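Local coordinates for protein aminoglycoside phosphotransferase (Mycobacterium smegmatis, PDB 6EF6) that acts as a kinase of (S)-1-amino-2-propanol and is associated with the aminoacetone utilization microcompartment, at residues Leu49-Asn54 against Pro137-Leu142; Leu234-Val239 against Val250-Asp255; Ile67-Arg72 against Val127-Val132; Asp145-Leu150 against Thr267-Ile272. All coordinates share one frame; numbering follows the deposited sequence.

Contact 1: Leu49-Asn54 against Pro137-Leu142. With JFN ((2R)-1-methoxypropan-2-amine), chain C.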
# COMPACT_ATOMS: atom_id res chain seq x y z
N LEU A 49 -8.89 -1.25 -14.79
CA LEU A 49 -7.47 -1.54 -14.65
C LEU A 49 -7.22 -2.48 -13.47
O LEU A 49 -7.99 -2.54 -12.52
CB LEU A 49 -6.68 -0.23 -14.47
CG LEU A 49 -6.79 0.76 -15.64
CD1 LEU A 49 -5.93 1.98 -15.37
CD2 LEU A 49 -6.42 0.10 -16.98
N ASN A 50 -6.12 -3.22 -13.55
CA ASN A 50 -5.79 -4.21 -12.51
C ASN A 50 -4.88 -3.58 -11.44
O ASN A 50 -3.80 -4.07 -11.13
CB ASN A 50 -5.17 -5.45 -13.13
CG ASN A 50 -6.17 -6.24 -13.93
OD1 ASN A 50 -7.37 -6.00 -13.81
ND2 ASN A 50 -5.69 -7.15 -14.76
N LEU A 51 -5.38 -2.51 -10.88
CA LEU A 51 -4.65 -1.72 -9.91
C LEU A 51 -5.61 -1.40 -8.78
O LEU A 51 -6.80 -1.18 -9.01
CB LEU A 51 -4.19 -0.40 -10.53
CG LEU A 51 -3.45 -0.34 -11.88
CD1 LEU A 51 -3.51 1.04 -12.46
CD2 LEU A 51 -2.04 -0.77 -11.73
N SER A 52 -5.09 -1.41 -7.55
CA SER A 52 -5.80 -0.93 -6.37
C SER A 52 -6.90 -1.87 -5.88
O SER A 52 -7.47 -2.59 -6.67
CB SER A 52 -6.40 0.46 -6.64
OG SER A 52 -7.30 0.82 -5.62
N GLU A 53 -7.23 -1.81 -4.59
CA GLU A 53 -8.46 -2.45 -4.10
C GLU A 53 -9.71 -1.67 -4.49
O GLU A 53 -10.82 -2.22 -4.44
CB GLU A 53 -8.42 -2.54 -2.58
CG GLU A 53 -7.88 -3.83 -2.00
CD GLU A 53 -8.54 -4.16 -0.67
OE1 GLU A 53 -9.71 -4.60 -0.67
OE2 GLU A 53 -7.89 -3.96 0.38
N ASN A 54 -9.57 -0.40 -4.85
CA ASN A 54 -10.67 0.38 -5.40
C ASN A 54 -10.77 0.07 -6.89
O ASN A 54 -9.82 -0.41 -7.52
CB ASN A 54 -10.38 1.87 -5.18
CG ASN A 54 -10.15 2.21 -3.71
OD1 ASN A 54 -11.01 1.98 -2.87
ND2 ASN A 54 -8.96 2.68 -3.38
N PRO A 137 -3.30 -0.88 -20.34
CA PRO A 137 -3.09 -2.33 -20.36
C PRO A 137 -2.18 -2.73 -21.51
O PRO A 137 -2.28 -2.19 -22.62
CB PRO A 137 -4.51 -2.87 -20.56
CG PRO A 137 -5.38 -1.84 -19.96
CD PRO A 137 -4.73 -0.54 -20.30
N ASP A 138 -1.30 -3.70 -21.25
CA ASP A 138 -1.13 -4.35 -19.94
C ASP A 138 -0.30 -3.42 -19.06
O ASP A 138 0.72 -2.90 -19.51
CB ASP A 138 -0.42 -5.70 -20.07
CG ASP A 138 -1.27 -6.74 -20.79
OD1 ASP A 138 -2.51 -6.69 -20.66
OD2 ASP A 138 -0.69 -7.60 -21.50
N GLU A 139 -0.75 -3.23 -17.82
CA GLU A 139 -0.10 -2.29 -16.92
C GLU A 139 1.34 -2.71 -16.66
O GLU A 139 1.63 -3.89 -16.43
CB GLU A 139 -0.83 -2.28 -15.58
CG GLU A 139 -2.27 -1.81 -15.67
CD GLU A 139 -3.25 -2.96 -15.90
OE1 GLU A 139 -2.80 -4.07 -16.24
OE2 GLU A 139 -4.46 -2.75 -15.72
N GLU A 140 2.24 -1.74 -16.63
CA GLU A 140 3.65 -2.02 -16.49
C GLU A 140 4.18 -1.34 -15.23
O GLU A 140 4.01 -0.13 -15.04
CB GLU A 140 4.45 -1.59 -17.71
CG GLU A 140 5.90 -2.06 -17.68
CD GLU A 140 6.66 -1.71 -18.94
OE1 GLU A 140 6.03 -1.23 -19.91
OE2 GLU A 140 7.90 -1.91 -18.96
N SER A 141 4.81 -2.14 -14.38
CA SER A 141 5.32 -1.69 -13.10
C SER A 141 6.75 -2.19 -12.91
O SER A 141 7.30 -2.95 -13.71
CB SER A 141 4.47 -2.25 -11.95
OG SER A 141 4.65 -3.67 -11.80
N LEU A 142 7.38 -1.75 -11.82
CA LEU A 142 8.63 -2.38 -11.40
C LEU A 142 8.44 -3.89 -11.21
O LEU A 142 7.34 -4.38 -10.94
CB LEU A 142 9.07 -1.76 -10.07
CG LEU A 142 9.48 -0.28 -10.09
CD1 LEU A 142 10.04 0.13 -8.74
CD2 LEU A 142 10.47 0.04 -11.21
C07 JFN C . -4.76 -6.99 -2.94
C08 JFN C . -4.54 -5.28 0.34
C09 JFN C . -4.16 -5.87 -1.01
C15 JFN C . -3.38 -4.45 0.87
N04 JFN C . -5.64 -4.35 0.19
O02 JFN C . -5.05 -6.77 -1.58
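Glu-139 sets CG beside its own backbone N, and a bend at chi2 (90°) then turns the carboxylate back onto Asn-50. Its OE2 accepts the Asn-50 backbone N-H, with 2.8 Å from N to OE2. The bond is almost straight, 175° at the hydrogen, but the donor comes from above the carboxylate plane. Asn-50 is the centre of an inverse gamma turn, and its N-H is the donor to the acid. The same OE2 lies 3.4 Å from Leu-49 CA. Apolar contacts flank this bond. Leu-49 CD2 meets Pro-137 CG at 3.7 Å, and the two side chains cross at about a right angle. Leu-51 reaches the aliphatic part of the acid, with CD2 4.1 Å from Glu-139 CG. Further along, Ser-52 OG accepts from Asn-54 N in an ST turn. Ser-52 lines the benzoic acid pocket, and Glu-53 lines that of the bound methoxypropanamine. Residues 49-54 connect strands 45-48 and 55-61, while 137-142 lead from the N-terminal sheet to helix 147-163. This is consistent with the nucleotide-positioning loop of the protein-kinase-like fold resting against the linker between its lobes.

Contact 2: Leu234-Val239 against Val250-Asp255. With NA (sodium ion), chain D; BEZ (benzoic acid), chain B.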
# COMPACT_ATOMS: atom_id res chain seq x y z
N LEU A 234 5.77 -3.51 -5.47
CA LEU A 234 6.30 -3.21 -6.79
C LEU A 234 5.20 -2.82 -7.78
O LEU A 234 5.40 -1.95 -8.63
CB LEU A 234 7.07 -4.44 -7.29
CG LEU A 234 8.37 -4.80 -6.57
CD1 LEU A 234 8.73 -6.28 -6.85
CD2 LEU A 234 9.51 -3.93 -6.99
N ALA A 235 4.03 -3.47 -7.68
CA ALA A 235 2.94 -3.21 -8.60
C ALA A 235 2.40 -1.79 -8.53
O ALA A 235 1.75 -1.36 -9.46
CB ALA A 235 1.77 -4.16 -8.26
N ASN A 236 2.68 -1.07 -7.44
CA ASN A 236 2.21 0.32 -7.29
C ASN A 236 3.23 1.35 -7.75
O ASN A 236 3.04 2.56 -7.53
CB ASN A 236 1.80 0.57 -5.84
CG ASN A 236 0.41 0.05 -5.55
OD1 ASN A 236 -0.38 -0.18 -6.48
ND2 ASN A 236 0.10 -0.16 -4.31
N LEU A 237 4.31 0.95 -8.42
CA LEU A 237 5.25 1.88 -9.05
C LEU A 237 5.21 1.60 -10.54
O LEU A 237 5.83 0.65 -11.03
CB LEU A 237 6.65 1.74 -8.45
CG LEU A 237 6.87 2.54 -7.14
CD1 LEU A 237 6.10 1.93 -5.97
CD2 LEU A 237 8.35 2.66 -6.81
N LEU A 238 4.43 2.41 -11.22
CA LEU A 238 4.20 2.26 -12.65
C LEU A 238 5.33 2.89 -13.44
O LEU A 238 5.89 3.92 -13.06
CB LEU A 238 2.86 2.88 -13.09
CG LEU A 238 1.63 2.24 -12.44
CD1 LEU A 238 0.38 2.75 -13.17
CD2 LEU A 238 1.64 0.73 -12.41
N VAL A 239 5.69 2.28 -14.58
CA VAL A 239 6.83 2.75 -15.36
C VAL A 239 6.45 2.99 -16.81
O VAL A 239 5.59 2.30 -17.35
CB VAL A 239 8.02 1.78 -15.30
CG1 VAL A 239 8.49 1.63 -13.92
CG2 VAL A 239 7.62 0.44 -15.87
N VAL A 250 4.61 6.67 -8.46
CA VAL A 250 4.04 5.97 -7.33
C VAL A 250 2.54 6.24 -7.31
O VAL A 250 2.12 7.40 -7.38
CB VAL A 250 4.66 6.47 -6.01
CG1 VAL A 250 4.07 5.65 -4.82
CG2 VAL A 250 6.17 6.37 -6.04
N ILE A 251 1.75 5.16 -7.32
CA ILE A 251 0.30 5.29 -7.35
C ILE A 251 -0.28 4.70 -6.06
O ILE A 251 0.42 4.11 -5.22
CB ILE A 251 -0.31 4.61 -8.61
CG1 ILE A 251 -0.09 3.11 -8.59
CG2 ILE A 251 0.25 5.25 -9.88
CD1 ILE A 251 -1.08 2.34 -9.47
N ASP A 252 -1.61 4.83 -5.91
CA ASP A 252 -2.36 4.12 -4.88
C ASP A 252 -1.87 4.45 -3.48
O ASP A 252 -1.50 3.58 -2.69
CB ASP A 252 -2.35 2.61 -5.12
CG ASP A 252 -3.34 1.86 -4.23
OD1 ASP A 252 -4.17 2.53 -3.58
OD2 ASP A 252 -3.28 0.61 -4.19
N PHE A 253 -1.99 5.75 -3.16
CA PHE A 253 -1.76 6.26 -1.80
C PHE A 253 -2.97 6.02 -0.87
O PHE A 253 -3.06 6.63 0.20
CB PHE A 253 -1.36 7.76 -1.83
CG PHE A 253 0.04 8.04 -2.25
CD1 PHE A 253 0.45 7.93 -3.58
CD2 PHE A 253 0.95 8.56 -1.34
CE1 PHE A 253 1.74 8.24 -3.96
CE2 PHE A 253 2.25 8.86 -1.74
CZ PHE A 253 2.65 8.71 -3.03
N ASP A 254 -3.94 5.19 -1.27
CA ASP A 254 -5.18 5.14 -0.52
C ASP A 254 -5.04 4.50 0.87
O ASP A 254 -5.96 4.67 1.66
CB ASP A 254 -6.23 4.37 -1.33
CG ASP A 254 -7.64 4.48 -0.74
OD1 ASP A 254 -8.16 5.60 -0.50
OD2 ASP A 254 -8.30 3.42 -0.54
N ASP A 255 -3.98 3.78 1.16
CA ASP A 255 -3.71 3.26 2.50
C ASP A 255 -2.79 4.16 3.30
O ASP A 255 -2.36 3.80 4.38
CB ASP A 255 -3.17 1.82 2.51
CG ASP A 255 -4.20 0.77 2.28
OD1 ASP A 255 -5.40 1.06 2.42
OD2 ASP A 255 -3.75 -0.36 1.91
NA NA D . -3.63 -0.61 -1.92
C BEZ B . -4.87 5.16 -7.43
O1 BEZ B . -4.64 5.93 -6.50
O2 BEZ B . -5.58 4.13 -7.22
C1 BEZ B . -4.28 5.46 -8.77
C2 BEZ B . -4.15 4.46 -9.71
C3 BEZ B . -3.60 4.76 -10.96
C4 BEZ B . -3.18 6.06 -11.23
C5 BEZ B . -3.32 7.06 -10.28
C6 BEZ B . -3.86 6.75 -9.04
O HOH W 1 -2.66 -0.87 -6.15
O HOH W 2 -3.44 1.38 -0.97
O HOH W 3 -5.81 0.19 -2.76
O HOH W 4 -4.46 -1.59 -0.35
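Asn-236 and Ile-251 bury the most surface here, followed by Val-250. The carbonyl O of Asn-236 accepts the Ile-251 N-H at 2.9 Å from N to O, with 171° at the hydrogen. Val-250 CA adds a C-H contact to the same oxygen. Ile-251 places CG1 between its backbone N and carbonyl carbon (chi1 65°). This brings CG1 to 3.4 Å from Asn-236 O. Its CD1 meets Leu-238 CD1 at 4.0 Å and benzoic acid C2 at 3.7 Å, so Ile-251 joins the strand to the pocket. The Asn-236 amide stands nearly perpendicular to the Asp-252 carboxylate, and its ND2 is bonded to Asp-231 O. Asp-252 OD2 binds sodium at 2.6 Å, with three waters and Asp-231 completing the site. The sequence matches the HxDxxxxN and DFG-like metal-binding segments of kinase-like phosphotransferases. Val-250 CG2 lies alongside Leu-237 CG at 4.0 Å, in a non-hydrogen-bonded antiparallel pair. Leu-237 and Val-250 both pack on Ile-153 of helix 147-163. Beyond them, Phe-253 reaches helix 78-94, and Leu-237 and Val-239 bond through their backbones to Leu-142 and Glu-140.

Contact 3: Ile67-Arg72 against Val127-Val132. With BEZ (benzoic acid), chain B.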
# COMPACT_ATOMS: atom_id res chain seq x y z
N ILE A 67 -7.41 8.75 -15.65
CA ILE A 67 -7.67 7.65 -14.73
C ILE A 67 -8.72 8.05 -13.70
O ILE A 67 -8.59 9.08 -13.03
CB ILE A 67 -6.37 7.18 -14.04
CG1 ILE A 67 -5.46 6.55 -15.11
CG2 ILE A 67 -6.70 6.19 -12.95
CD1 ILE A 67 -4.05 6.33 -14.65
N LEU A 68 -9.75 7.22 -13.55
CA LEU A 68 -10.80 7.49 -12.59
C LEU A 68 -10.78 6.44 -11.48
O LEU A 68 -10.88 5.24 -11.77
CB LEU A 68 -12.16 7.50 -13.31
CG LEU A 68 -13.33 8.04 -12.52
CD1 LEU A 68 -13.20 9.52 -12.30
CD2 LEU A 68 -14.62 7.74 -13.31
N ARG A 69 -10.63 6.86 -10.23
CA ARG A 69 -10.61 5.97 -9.08
C ARG A 69 -11.94 6.05 -8.32
O ARG A 69 -12.28 7.10 -7.77
CB ARG A 69 -9.46 6.36 -8.15
CG ARG A 69 -9.35 5.52 -6.89
CD ARG A 69 -8.13 5.94 -6.08
NE ARG A 69 -8.36 7.18 -5.38
CZ ARG A 69 -7.45 7.76 -4.59
NH1 ARG A 69 -6.22 7.26 -4.48
NH2 ARG A 69 -7.80 8.82 -3.90
N VAL A 70 -12.67 4.94 -8.25
CA VAL A 70 -13.93 4.86 -7.50
C VAL A 70 -13.64 4.20 -6.16
O VAL A 70 -13.31 3.01 -6.09
CB VAL A 70 -15.01 4.10 -8.28
CG1 VAL A 70 -16.31 3.97 -7.45
CG2 VAL A 70 -15.33 4.79 -9.61
N HIS A 71 -13.79 4.94 -5.06
CA HIS A 71 -13.42 4.41 -3.75
C HIS A 71 -14.42 3.38 -3.28
O HIS A 71 -15.64 3.54 -3.42
CB HIS A 71 -13.35 5.55 -2.74
CG HIS A 71 -12.14 6.41 -2.90
ND1 HIS A 71 -11.01 6.23 -2.14
CD2 HIS A 71 -11.87 7.44 -3.73
CE1 HIS A 71 -10.09 7.10 -2.51
NE2 HIS A 71 -10.60 7.87 -3.46
N ARG A 72 -13.91 2.29 -2.73
CA ARG A 72 -14.81 1.31 -2.19
C ARG A 72 -15.58 1.89 -1.00
O ARG A 72 -15.23 2.92 -0.42
CB ARG A 72 -14.09 0.01 -1.86
CG ARG A 72 -13.05 0.13 -0.82
CD ARG A 72 -12.40 -1.23 -0.68
NE ARG A 72 -11.49 -1.31 0.45
CZ ARG A 72 -10.23 -0.92 0.41
NH1 ARG A 72 -9.47 -1.04 1.49
NH2 ARG A 72 -9.72 -0.40 -0.70
N VAL A 127 -12.10 10.06 -7.32
CA VAL A 127 -11.04 11.00 -7.65
C VAL A 127 -10.56 10.72 -9.08
O VAL A 127 -10.42 9.56 -9.47
CB VAL A 127 -9.86 10.97 -6.64
CG1 VAL A 127 -8.85 12.02 -7.01
CG2 VAL A 127 -10.36 11.17 -5.24
N HIS A 128 -10.35 11.77 -9.86
CA HIS A 128 -9.89 11.70 -11.24
C HIS A 128 -8.44 12.14 -11.30
O HIS A 128 -8.08 13.16 -10.69
CB HIS A 128 -10.77 12.62 -12.09
CG HIS A 128 -10.68 12.41 -13.57
ND1 HIS A 128 -11.44 13.15 -14.45
CD2 HIS A 128 -9.97 11.54 -14.33
CE1 HIS A 128 -11.19 12.77 -15.68
NE2 HIS A 128 -10.32 11.78 -15.65
N PHE A 129 -7.59 11.37 -11.97
CA PHE A 129 -6.17 11.67 -12.10
C PHE A 129 -5.77 11.78 -13.57
O PHE A 129 -6.38 11.14 -14.44
CB PHE A 129 -5.33 10.55 -11.46
CG PHE A 129 -5.54 10.38 -9.97
CD1 PHE A 129 -4.93 11.24 -9.06
CD2 PHE A 129 -6.33 9.33 -9.48
CE1 PHE A 129 -5.11 11.06 -7.68
CE2 PHE A 129 -6.54 9.15 -8.12
CZ PHE A 129 -5.90 10.00 -7.21
N GLU A 130 -4.68 12.51 -13.83
CA GLU A 130 -4.12 12.54 -15.17
C GLU A 130 -3.54 11.17 -15.51
O GLU A 130 -3.23 10.36 -14.62
CB GLU A 130 -3.04 13.62 -15.30
CG GLU A 130 -3.57 15.03 -15.06
CD GLU A 130 -2.57 16.13 -15.38
OE1 GLU A 130 -1.39 15.82 -15.67
OE2 GLU A 130 -2.97 17.31 -15.33
N MET A 131 -3.40 10.92 -16.81
CA MET A 131 -2.83 9.66 -17.26
C MET A 131 -1.43 9.48 -16.67
O MET A 131 -0.69 10.45 -16.43
CB MET A 131 -2.79 9.62 -18.80
CG MET A 131 -2.34 8.31 -19.38
SD MET A 131 -3.26 6.92 -18.74
CE MET A 131 -2.54 5.56 -19.61
N VAL A 132 -1.08 8.23 -16.38
CA VAL A 132 0.20 7.84 -15.81
C VAL A 132 0.86 6.86 -16.77
O VAL A 132 0.23 5.87 -17.17
CB VAL A 132 -0.00 7.19 -14.43
CG1 VAL A 132 1.32 6.61 -13.92
CG2 VAL A 132 -0.57 8.18 -13.43
C BEZ B . -4.87 5.16 -7.43
O1 BEZ B . -4.64 5.93 -6.50
O2 BEZ B . -5.58 4.13 -7.22
C1 BEZ B . -4.28 5.46 -8.77
C2 BEZ B . -4.15 4.46 -9.71
C3 BEZ B . -3.60 4.76 -10.96
C4 BEZ B . -3.18 6.06 -11.23
C5 BEZ B . -3.32 7.06 -10.28
C6 BEZ B . -3.86 6.75 -9.04
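Ile-67 and Phe-129 exchange two backbone hydrogen bonds, and Arg-69 and Val-127 exchange two more. All four amides are thus satisfied across the pair of antiparallel strands. The shortest bond, Phe-129 N to Ile-67 O, is 2.7 Å. His-128 CA also makes a C-H···O contact to Ile-67 O, and its ring brings CD2 to 3.1 Å from the same oxygen, which lies near the imidazole plane. His-128 NE2 is bonded to Ser-66 OG. Between these two ladder pairs, Leu-68 and His-128 form a non-hydrogen-bonded pair.

The Arg-69 side chain is extended up to a bend at chi3 (76°). Its NH1 donates to benzoic acid O1 at 2.9 Å; the bond is bent, 137° at the hydrogen. Its NH2 forms a salt bridge with Glu-84, an arrangement that recalls the strand lysine and helix glutamate pair of protein kinases. Phe-129 CZ stands 3.8 Å above the centre of the guanidinium plane, and the two planes are 82° apart. The Phe-129 ring thus turns its edge to the arginine. One of its faces covers benzoic acid C6, and the opposite face carries Val-127 CG1. Ile-67 CD1 also touches the ligand, 3.5 Å from C4.

Strand 64-70 runs between strands 55-61 and 124-130. Helix 78-94 packs on the face bearing Arg-69, Val-127 and Phe-129, while helix 28-35 packs on the face bearing Leu-68 and Val-70.

Contact 4: Asp145-Leu150 against Thr267-Ile272. With ACT (acetate ion), chain F.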
# COMPACT_ATOMS: atom_id res chain seq x y z
N ASP A 145 13.32 -7.48 -10.42
CA ASP A 145 14.65 -6.96 -10.69
C ASP A 145 14.87 -5.56 -10.17
O ASP A 145 15.97 -5.02 -10.36
CB ASP A 145 14.91 -6.95 -12.21
CG ASP A 145 14.91 -8.35 -12.86
OD1 ASP A 145 15.24 -9.30 -12.17
OD2 ASP A 145 14.60 -8.44 -14.06
N ASP A 146 13.87 -4.96 -9.54
CA ASP A 146 13.84 -3.53 -9.26
C ASP A 146 13.64 -3.18 -7.79
O ASP A 146 13.29 -2.03 -7.48
CB ASP A 146 12.77 -2.83 -10.11
CG ASP A 146 12.96 -3.04 -11.58
OD1 ASP A 146 14.11 -2.85 -12.05
OD2 ASP A 146 11.96 -3.38 -12.24
N PHE A 147 13.94 -4.08 -6.88
CA PHE A 147 13.85 -3.76 -5.46
C PHE A 147 14.68 -2.54 -5.09
O PHE A 147 14.30 -1.79 -4.17
CB PHE A 147 14.18 -4.94 -4.55
CG PHE A 147 13.04 -5.92 -4.44
CD1 PHE A 147 11.97 -5.62 -3.58
CD2 PHE A 147 13.00 -7.08 -5.18
CE1 PHE A 147 10.91 -6.46 -3.49
CE2 PHE A 147 11.92 -7.95 -5.06
CZ PHE A 147 10.88 -7.64 -4.21
N GLN A 148 15.86 -2.37 -5.67
CA GLN A 148 16.70 -1.22 -5.33
C GLN A 148 16.00 0.08 -5.65
O GLN A 148 16.07 1.03 -4.85
CB GLN A 148 18.04 -1.34 -6.04
CG GLN A 148 18.98 -0.22 -5.64
CD GLN A 148 20.39 -0.39 -6.17
OE1 GLN A 148 20.86 -1.51 -6.48
NE2 GLN A 148 21.13 0.67 -6.18
N THR A 149 15.41 0.19 -6.83
CA THR A 149 14.70 1.40 -7.22
C THR A 149 13.53 1.65 -6.28
O THR A 149 13.31 2.79 -5.85
CB THR A 149 14.20 1.23 -8.65
OG1 THR A 149 15.35 1.04 -9.49
CG2 THR A 149 13.46 2.45 -9.16
N LEU A 150 12.82 0.60 -5.88
CA LEU A 150 11.74 0.75 -4.92
C LEU A 150 12.26 1.29 -3.59
O LEU A 150 11.64 2.20 -3.00
CB LEU A 150 11.02 -0.59 -4.78
CG LEU A 150 9.91 -0.65 -3.73
CD1 LEU A 150 8.81 0.35 -4.01
CD2 LEU A 150 9.33 -2.09 -3.75
N THR A 267 5.78 -3.94 3.11
CA THR A 267 4.84 -3.86 2.00
C THR A 267 5.52 -4.15 0.65
O THR A 267 4.86 -4.63 -0.25
CB THR A 267 4.07 -2.53 1.96
OG1 THR A 267 4.87 -1.45 1.46
CG2 THR A 267 3.44 -2.18 3.30
N ALA A 268 6.82 -3.84 0.50
CA ALA A 268 7.56 -4.12 -0.72
C ALA A 268 7.51 -5.60 -1.09
O ALA A 268 7.62 -5.93 -2.28
CB ALA A 268 9.00 -3.69 -0.51
N VAL A 269 7.43 -6.50 -0.11
CA VAL A 269 7.43 -7.92 -0.36
C VAL A 269 6.06 -8.55 -0.10
O VAL A 269 5.93 -9.76 0.10
CB VAL A 269 8.55 -8.63 0.40
CG1 VAL A 269 9.92 -8.21 -0.18
CG2 VAL A 269 8.53 -8.33 1.87
N SER A 270 5.01 -7.75 -0.30
CA SER A 270 3.64 -8.22 -0.11
C SER A 270 3.40 -9.47 -0.92
O SER A 270 3.60 -9.48 -2.16
CB SER A 270 2.63 -7.18 -0.57
OG SER A 270 2.64 -6.02 0.24
N PHE A 271 2.89 -10.51 -0.25
CA PHE A 271 2.48 -11.80 -0.84
C PHE A 271 3.63 -12.72 -1.25
O PHE A 271 3.39 -13.89 -1.60
CB PHE A 271 1.51 -11.64 -2.02
CG PHE A 271 0.23 -10.98 -1.64
CD1 PHE A 271 -0.68 -11.60 -0.80
CD2 PHE A 271 -0.05 -9.68 -2.07
CE1 PHE A 271 -1.88 -11.00 -0.43
CE2 PHE A 271 -1.25 -9.07 -1.69
CZ PHE A 271 -2.13 -9.71 -0.88
N ILE A 272 4.86 -12.23 -1.19
CA ILE A 272 6.06 -12.93 -1.64
C ILE A 272 7.08 -13.04 -0.51
O ILE A 272 8.26 -13.29 -0.76
CB ILE A 272 6.65 -12.34 -2.95
CG1 ILE A 272 7.01 -10.85 -2.81
CG2 ILE A 272 5.70 -12.53 -4.11
CD1 ILE A 272 7.71 -10.26 -4.07
C ACT F . 15.34 2.45 -12.48
O ACT F . 14.75 3.10 -13.39
OXT ACT F . 15.05 1.32 -12.00
CH3 ACT F . 16.59 3.13 -11.84
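Phe-147 and Leu-150 point from the first turn of their helix into Ala-268, Val-269 and Ile-272, and the apolar contacts come first. Leu-150 CD2 touches Ala-268 CB at 3.6 Å. Its CG lies anti to the backbone N (chi1 176°), which sends CD2 onto the alanine methyl. Phe-147 CE1 meets Val-269 CG1 at 3.9 Å, with the two side chains crossing at about a right angle. Ile-272 comes at the ring from the other direction, with CD1 near the ring plane and 4.1 Å from Phe-147 CZ.

A polar atom also meets the ring. Ala-268 O lies 3.5 Å from Phe-147 CE1, at the ring edge, where the C-H bonds carry a slight positive charge.

Hydrogen bonds shape each side separately. Leu-150 N binds Asp-146 O in the first helical turn. Thr-267 O accepts from both the N and the OG of Ser-270, at 2.7 Å from OG. Val-269 to Ile-272 form a type II beta turn, which carries the Ile-272 side chain back to Phe-147. Ser-270 OG is bonded to Arg-310 as well, a residue of the methoxypropanamine pocket.

The contact thus joins the start of helix 147-163 to the end of helix 263-268. Helix 278-290 packs against both, with Trp-281 stacked on Phe-147 and Trp-285 touching Leu-150 and Ala-268. Leu-234 lies against both Phe-147 and Leu-150.

In the fold
Contacts 2 and 3 both line the benzoic acid pocket, to which contact 1 adds Ser-52. The centres of contacts 2 and 3 are 12 Å apart. Leu-238 CD1 meets Val-132 CG1 at 4.0 Å between them. Contact 1 lies 9 Å from contact 2, centre to centre, and packs on it with Ser-141 CB 3.3 Å from Leu-237 O. It also reaches contact 3, where Asn-54 OD1 lies 2.9 Å from Arg-72 N. Contact 4 packs on contact 2: Leu-234 CD1 is 3.7 Å from Phe-147 CZ. Contacts 3 and 4 stay apart, with nearest atoms about 12 Å away. The sodium site in contact 2 lies between the benzoic acid and methoxypropanamine pockets.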